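Local coordinates for protein methyltransferase (Streptococcus mutans, PDB 2B78) that is a putative S-adenosylmethionine-dependent methyltransferase that probably binds RNA, although its substrate is unknown, at residues A[113-118]-A[191-196]; A[138-143]-A[164-169]. One frame throughout, in Å; residues are numbered along the deposited sequence.

In the fold
Contacts 1 and 2 sit on the same side of the molecule, their centres about 15 Å apart, and both reach the mixed sheet 96-101, 110-115, 118-123, 148-153, 162-165. Contact 1 joins the turn end of strand 110-115 to the loop between strand 181-185 and helix 200-210. Contact 2, whose two segments both fall between those of contact 1 in sequence, ties helix 132-142 to the end of outermost strand 162-165. The ring of Phe118 packs on the backbone of Gln168 and Glu169, so the two meet directly. Together they join one five-stranded sheet to helix 132-142 on one hand and, on the other, to a loop near the S-adenosyl-L-homocysteine site.

Contact 1: residues A[113-118]-A[191-196]; sequences DCYGDF and LMTGIF
Tyr115 meets Thr193 through their hydroxyls: OH lies 2.6 Å from OG1, a short hydrogen bond in which either oxygen may be the donor. The tyrosine stands on the last residue of strand 110-115, and its phenol reaches across to the loop that follows strand 181-185. Its first torsion sets CG opposite the carbonyl carbon (chi1 -81°), and the ring extends toward the loop. Thr193 turns OG1 between its own backbone N and carbonyl carbon (chi1 67°), while CG2 stays close enough to touch the phenol, 3.6 Å from Tyr115 OH. Ile195 adds an apolar touch at the ring edge, CG2 standing 4.1 Å from Tyr115 CE1. The tight part is therefore the far end of one buried ring, met by Thr193 at its hydroxyl and by Ile195 at its CE1 edge; Val185 and Ala96 also pack on the tyrosine. The turn end of the hairpin lies toward solvent and takes no part in the contact with 191-196. There the chain makes a type II' turn through Gly116, whose positive phi suits that turn, and exposed Asp117. Phe118 N closes the turn on Tyr115 O (3.2 Å), and Tyr115 N bonds back to Phe118 O. On the loop side, Gly194 is bonded to Tyr222 and Thr223. A single hydroxyl bond in buried, largely apolar surroundings implies a directional link, which probably helps to set the phenol end against a loop about 9 Å, Thr193 side chain to Arg246 side chain, from the S-adenosyl-L-homocysteine site.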
loop_
_atom_site.group_PDB
_atom_site.type_symbol
_atom_site.label_atom_id
_atom_site.label_comp_id
_atom_site.label_asym_id
_atom_site.label_seq_id
_atom_site.Cartn_x
_atom_site.Cartn_y
_atom_site.Cartn_z
ATOM N N ASP A 113 -3.832 -7.820 -7.411
ATOM C CA ASP A 113 -3.294 -6.767 -8.253
ATOM C C ASP A 113 -3.055 -7.303 -9.651
ATOM O O ASP A 113 -2.850 -8.502 -9.846
ATOM C CB ASP A 113 -1.961 -6.250 -7.695
ATOM C CG ASP A 113 -2.105 -5.610 -6.328
ATOM O OD1 ASP A 113 -2.944 -4.697 -6.189
ATOM O OD2 ASP A 113 -1.368 -6.008 -5.396
ATOM N N CYS A 114 -3.111 -6.421 -10.636
ATOM C CA CYS A 114 -2.819 -6.856 -11.976
ATOM C C CYS A 114 -1.544 -6.126 -12.360
ATOM O O CYS A 114 -1.391 -4.922 -12.101
ATOM C CB CYS A 114 -3.969 -6.531 -12.930
ATOM S SG CYS A 114 -4.091 -4.827 -13.452
ATOM N N TYR A 115 -0.610 -6.879 -12.928
ATOM C CA TYR A 115 0.668 -6.355 -13.373
ATOM C C TYR A 115 0.814 -6.754 -14.828
ATOM O O TYR A 115 1.378 -7.800 -15.134
ATOM C CB TYR A 115 1.807 -6.971 -12.557
ATOM C CG TYR A 115 2.046 -6.333 -11.205
ATOM C CD1 TYR A 115 2.978 -5.299 -11.057
ATOM C CD2 TYR A 115 1.359 -6.769 -10.071
ATOM C CE1 TYR A 115 3.227 -4.719 -9.800
ATOM C CE2 TYR A 115 1.597 -6.190 -8.817
ATOM C CZ TYR A 115 2.535 -5.172 -8.694
ATOM O OH TYR A 115 2.804 -4.638 -7.451
ATOM N N GLY A 116 0.302 -5.926 -15.732
ATOM C CA GLY A 116 0.399 -6.262 -17.139
ATOM C C GLY A 116 -0.492 -7.445 -17.470
ATOM O O GLY A 116 -1.708 -7.392 -17.268
ATOM N N ASP A 117 0.112 -8.521 -17.962
ATOM C CA ASP A 117 -0.643 -9.719 -18.327
ATOM C C ASP A 117 -0.786 -10.744 -17.205
ATOM O O ASP A 117 -1.398 -11.793 -17.396
ATOM C CB ASP A 117 0.006 -10.395 -19.532
ATOM C CG ASP A 117 -0.059 -9.543 -20.782
ATOM O OD1 ASP A 117 -1.174 -9.115 -21.158
ATOM O OD2 ASP A 117 1.005 -9.307 -21.391
ATOM N N PHE A 118 -0.233 -10.435 -16.038
ATOM C CA PHE A 118 -0.285 -11.344 -14.901
ATOM C C PHE A 118 -0.979 -10.732 -13.688
ATOM O O PHE A 118 -1.036 -9.510 -13.540
ATOM C CB PHE A 118 1.141 -11.760 -14.526
ATOM C CG PHE A 118 1.852 -12.518 -15.612
ATOM C CD1 PHE A 118 1.744 -13.902 -15.699
ATOM C CD2 PHE A 118 2.599 -11.840 -16.574
ATOM C CE1 PHE A 118 2.369 -14.601 -16.734
ATOM C CE2 PHE A 118 3.226 -12.531 -17.609
ATOM C CZ PHE A 118 3.108 -13.913 -17.686
ATOM N N LEU A 191 8.056 -10.805 -0.612
ATOM C CA LEU A 191 6.730 -10.230 -0.417
ATOM C C LEU A 191 6.439 -9.023 -1.296
ATOM O O LEU A 191 5.286 -8.779 -1.646
ATOM C CB LEU A 191 6.534 -9.819 1.048
ATOM C CG LEU A 191 6.378 -10.921 2.098
ATOM C CD1 LEU A 191 6.139 -10.288 3.462
ATOM C CD2 LEU A 191 5.213 -11.827 1.726
ATOM N N MET A 192 7.476 -8.270 -1.652
ATOM C CA MET A 192 7.290 -7.073 -2.466
ATOM C C MET A 192 7.511 -7.310 -3.950
ATOM O O MET A 192 8.091 -8.319 -4.346
ATOM C CB MET A 192 8.198 -5.961 -1.942
ATOM C CG MET A 192 7.955 -5.684 -0.459
ATOM S SD MET A 192 9.034 -4.409 0.197
ATOM C CE MET A 192 10.626 -5.307 0.137
ATOM N N THR A 193 7.056 -6.358 -4.761
ATOM C CA THR A 193 7.128 -6.463 -6.211
ATOM C C THR A 193 7.992 -5.444 -6.942
ATOM O O THR A 193 7.982 -5.417 -8.169
ATOM C CB THR A 193 5.733 -6.332 -6.797
ATOM O OG1 THR A 193 5.270 -4.991 -6.575
ATOM C CG2 THR A 193 4.788 -7.304 -6.136
ATOM N N GLY A 194 8.707 -4.590 -6.215
ATOM C CA GLY A 194 9.540 -3.597 -6.878
ATOM C C GLY A 194 8.876 -2.236 -6.930
ATOM O O GLY A 194 9.507 -1.239 -7.284
ATOM N N ILE A 195 7.589 -2.191 -6.607
ATOM C CA ILE A 195 6.868 -0.932 -6.611
ATOM C C ILE A 195 5.627 -1.024 -5.729
ATOM O O ILE A 195 5.085 -2.117 -5.500
ATOM C CB ILE A 195 6.456 -0.520 -8.054
ATOM C CG1 ILE A 195 5.926 0.921 -8.055
ATOM C CG2 ILE A 195 5.355 -1.439 -8.578
ATOM C CD1 ILE A 195 5.769 1.522 -9.453
ATOM N N PHE A 196 5.203 0.116 -5.193
ATOM C CA PHE A 196 3.990 0.154 -4.387
ATOM C C PHE A 196 3.006 0.944 -5.220
ATOM O O PHE A 196 3.112 2.164 -5.354
ATOM C CB PHE A 196 4.250 0.818 -3.034
ATOM C CG PHE A 196 4.862 -0.117 -2.025
ATOM C CD1 PHE A 196 4.059 -0.993 -1.296
ATOM C CD2 PHE A 196 6.239 -0.180 -1.867
ATOM C CE1 PHE A 196 4.622 -1.928 -0.427
ATOM C CE2 PHE A 196 6.816 -1.111 -1.002
ATOM C CZ PHE A 196 6.001 -1.988 -0.281
#

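Contact 2: residues A[138-143]-A[164-169]; sequences AFRQVY and HLYGQE
This is a cation-pi stack of Arg140 on Tyr166, placed where the last turn of helix 132-142 passes the chain leaving strand 162-165. The guanidinium lies almost parallel to the phenol, the planes 8° apart, with Arg140 CZ 4.1 Å from the ring centroid. The aliphatic part of the arginine uses the same face: CD sits over the middle of the ring, 3.5 Å from the centroid, in a CH-pi contact, and CG comes 3.4 Å from Tyr166 CZ. A bend at chi3 (79°) turns the chain so that both its methylenes and its flat end follow the ring, the two side chains running in opposite directions. Tyr166 OH reaches past the arginine to the edge of the Phe139 ring, 3.6 Å from CD2, the side chains crossing at about a right angle. A water extends this polar end, lying 2.8 Å from Tyr166 OH and giving a 2.7 Å hydrogen bond to Tyr143 O, just beyond the helix. The phenol is buried, with Val119, Phe121, Val136 and Ala149 also packing on it, whereas Arg140 is exposed and covers it toward solvent. Within the turning segment, His164 NE2 donates to Gly167 O at 2.9 Å, approaching from above the carbonyl plane. Leu165 and Tyr166 both face Ala149 on the neighbouring strand. That pairing is a classic beta bulge in an edge strand, whose second residue here lends its ring to the helix packed on the sheet.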
loop_
_atom_site.group_PDB
_atom_site.type_symbol
_atom_site.label_atom_id
_atom_site.label_comp_id
_atom_site.label_asym_id
_atom_site.label_seq_id
_atom_site.Cartn_x
_atom_site.Cartn_y
_atom_site.Cartn_z
ATOM N N ALA A 138 -13.306 -18.759 -8.952
ATOM C CA ALA A 138 -14.275 -17.701 -9.213
ATOM C C ALA A 138 -13.625 -16.541 -9.954
ATOM O O ALA A 138 -14.229 -15.954 -10.859
ATOM C CB ALA A 138 -14.865 -17.198 -7.899
ATOM N N PHE A 139 -12.396 -16.199 -9.570
ATOM C CA PHE A 139 -11.686 -15.093 -10.216
ATOM C C PHE A 139 -11.395 -15.398 -11.684
ATOM O O PHE A 139 -11.613 -14.552 -12.558
ATOM C CB PHE A 139 -10.357 -14.792 -9.501
ATOM C CG PHE A 139 -9.596 -13.634 -10.104
ATOM C CD1 PHE A 139 -9.846 -12.330 -9.692
ATOM C CD2 PHE A 139 -8.662 -13.847 -11.114
ATOM C CE1 PHE A 139 -9.174 -11.252 -10.279
ATOM C CE2 PHE A 139 -7.989 -12.785 -11.707
ATOM C CZ PHE A 139 -8.247 -11.480 -11.287
ATOM N N ARG A 140 -10.902 -16.603 -11.957
ATOM C CA ARG A 140 -10.581 -16.967 -13.327
ATOM C C ARG A 140 -11.785 -16.899 -14.255
ATOM O O ARG A 140 -11.633 -16.643 -15.445
ATOM C CB ARG A 140 -9.939 -18.356 -13.381
ATOM C CG ARG A 140 -8.580 -18.401 -12.701
ATOM C CD ARG A 140 -7.925 -19.773 -12.796
ATOM N NE ARG A 140 -7.305 -20.023 -14.097
ATOM C CZ ARG A 140 -6.676 -21.153 -14.416
ATOM N NH1 ARG A 140 -6.588 -22.135 -13.527
ATOM N NH2 ARG A 140 -6.125 -21.303 -15.617
ATOM N N GLN A 141 -12.985 -17.111 -13.729
ATOM C CA GLN A 141 -14.160 -17.030 -14.594
ATOM C C GLN A 141 -14.465 -15.571 -14.937
ATOM O O GLN A 141 -14.803 -15.241 -16.076
ATOM C CB GLN A 141 -15.392 -17.657 -13.932
ATOM C CG GLN A 141 -16.638 -17.511 -14.798
ATOM C CD GLN A 141 -17.883 -18.145 -14.207
ATOM O OE1 GLN A 141 -17.877 -19.312 -13.826
ATOM N NE2 GLN A 141 -18.969 -17.381 -14.153
ATOM N N VAL A 142 -14.329 -14.696 -13.948
ATOM C CA VAL A 142 -14.608 -13.277 -14.140
ATOM C C VAL A 142 -13.522 -12.565 -14.949
ATOM O O VAL A 142 -13.821 -11.670 -15.746
ATOM C CB VAL A 142 -14.796 -12.581 -12.771
ATOM C CG1 VAL A 142 -15.036 -11.079 -12.959
ATOM C CG2 VAL A 142 -15.969 -13.228 -12.035
ATOM N N TYR A 143 -12.268 -12.970 -14.747
ATOM C CA TYR A 143 -11.123 -12.389 -15.463
ATOM C C TYR A 143 -10.398 -13.540 -16.149
ATOM O O TYR A 143 -9.319 -13.943 -15.721
ATOM C CB TYR A 143 -10.161 -11.724 -14.477
ATOM C CG TYR A 143 -10.602 -10.372 -13.959
ATOM C CD1 TYR A 143 -10.412 -9.216 -14.723
ATOM C CD2 TYR A 143 -11.158 -10.240 -12.692
ATOM C CE1 TYR A 143 -10.757 -7.960 -14.231
ATOM C CE2 TYR A 143 -11.509 -8.982 -12.185
ATOM C CZ TYR A 143 -11.301 -7.850 -12.961
ATOM O OH TYR A 143 -11.604 -6.610 -12.456
ATOM N N HIS A 164 4.124 -19.356 -7.736
ATOM C CA HIS A 164 3.380 -19.283 -8.983
ATOM C C HIS A 164 2.052 -19.949 -8.639
ATOM O O HIS A 164 2.044 -20.962 -7.932
ATOM C CB HIS A 164 4.117 -20.051 -10.085
ATOM C CG HIS A 164 3.350 -20.153 -11.366
ATOM N ND1 HIS A 164 2.897 -19.047 -12.053
ATOM C CD2 HIS A 164 2.927 -21.231 -12.068
ATOM C CE1 HIS A 164 2.222 -19.438 -13.119
ATOM N NE2 HIS A 164 2.226 -20.759 -13.152
ATOM N N LEU A 165 0.939 -19.382 -9.106
ATOM C CA LEU A 165 -0.391 -19.918 -8.783
ATOM C C LEU A 165 -1.098 -20.662 -9.907
ATOM O O LEU A 165 -1.565 -21.787 -9.705
ATOM C CB LEU A 165 -1.307 -18.794 -8.280
ATOM C CG LEU A 165 -2.687 -19.244 -7.783
ATOM C CD1 LEU A 165 -2.513 -20.247 -6.651
ATOM C CD2 LEU A 165 -3.502 -18.035 -7.316
ATOM N N TYR A 166 -1.208 -20.038 -11.078
ATOM C CA TYR A 166 -1.845 -20.709 -12.209
ATOM C C TYR A 166 -1.434 -20.092 -13.532
ATOM O O TYR A 166 -0.901 -18.984 -13.567
ATOM C CB TYR A 166 -3.380 -20.707 -12.068
ATOM C CG TYR A 166 -4.090 -19.369 -12.245
ATOM C CD1 TYR A 166 -4.083 -18.702 -13.469
ATOM C CD2 TYR A 166 -4.803 -18.796 -11.191
ATOM C CE1 TYR A 166 -4.771 -17.500 -13.642
ATOM C CE2 TYR A 166 -5.495 -17.591 -11.354
ATOM C CZ TYR A 166 -5.471 -16.953 -12.586
ATOM O OH TYR A 166 -6.159 -15.781 -12.763
ATOM N N GLY A 167 -1.671 -20.818 -14.620
ATOM C CA GLY A 167 -1.329 -20.308 -15.938
ATOM C C GLY A 167 0.149 -20.276 -16.283
ATOM O O GLY A 167 0.945 -21.055 -15.759
ATOM N N GLN A 168 0.509 -19.367 -17.185
ATOM C CA GLN A 168 1.892 -19.212 -17.626
ATOM C C GLN A 168 2.762 -18.580 -16.551
ATOM O O GLN A 168 2.260 -17.957 -15.614
ATOM C CB GLN A 168 1.960 -18.327 -18.874
ATOM C CG GLN A 168 1.580 -18.995 -20.188
ATOM C CD GLN A 168 1.493 -17.992 -21.331
ATOM O OE1 GLN A 168 2.352 -17.123 -21.479
ATOM N NE2 GLN A 168 0.450 -18.109 -22.143
ATOM N N GLU A 169 4.072 -18.753 -16.686
ATOM C CA GLU A 169 5.018 -18.159 -15.753
ATOM C C GLU A 169 5.365 -16.800 -16.346
ATOM O O GLU A 169 5.280 -16.607 -17.560
ATOM C CB GLU A 169 6.289 -19.012 -15.649
ATOM C CG GLU A 169 6.166 -20.255 -14.784
ATOM C CD GLU A 169 6.482 -20.001 -13.317
ATOM O OE1 GLU A 169 6.315 -20.943 -12.513
ATOM O OE2 GLU A 169 6.900 -18.870 -12.960
HETATM O O HOH W 1 -6.919 -15.221 -15.377
#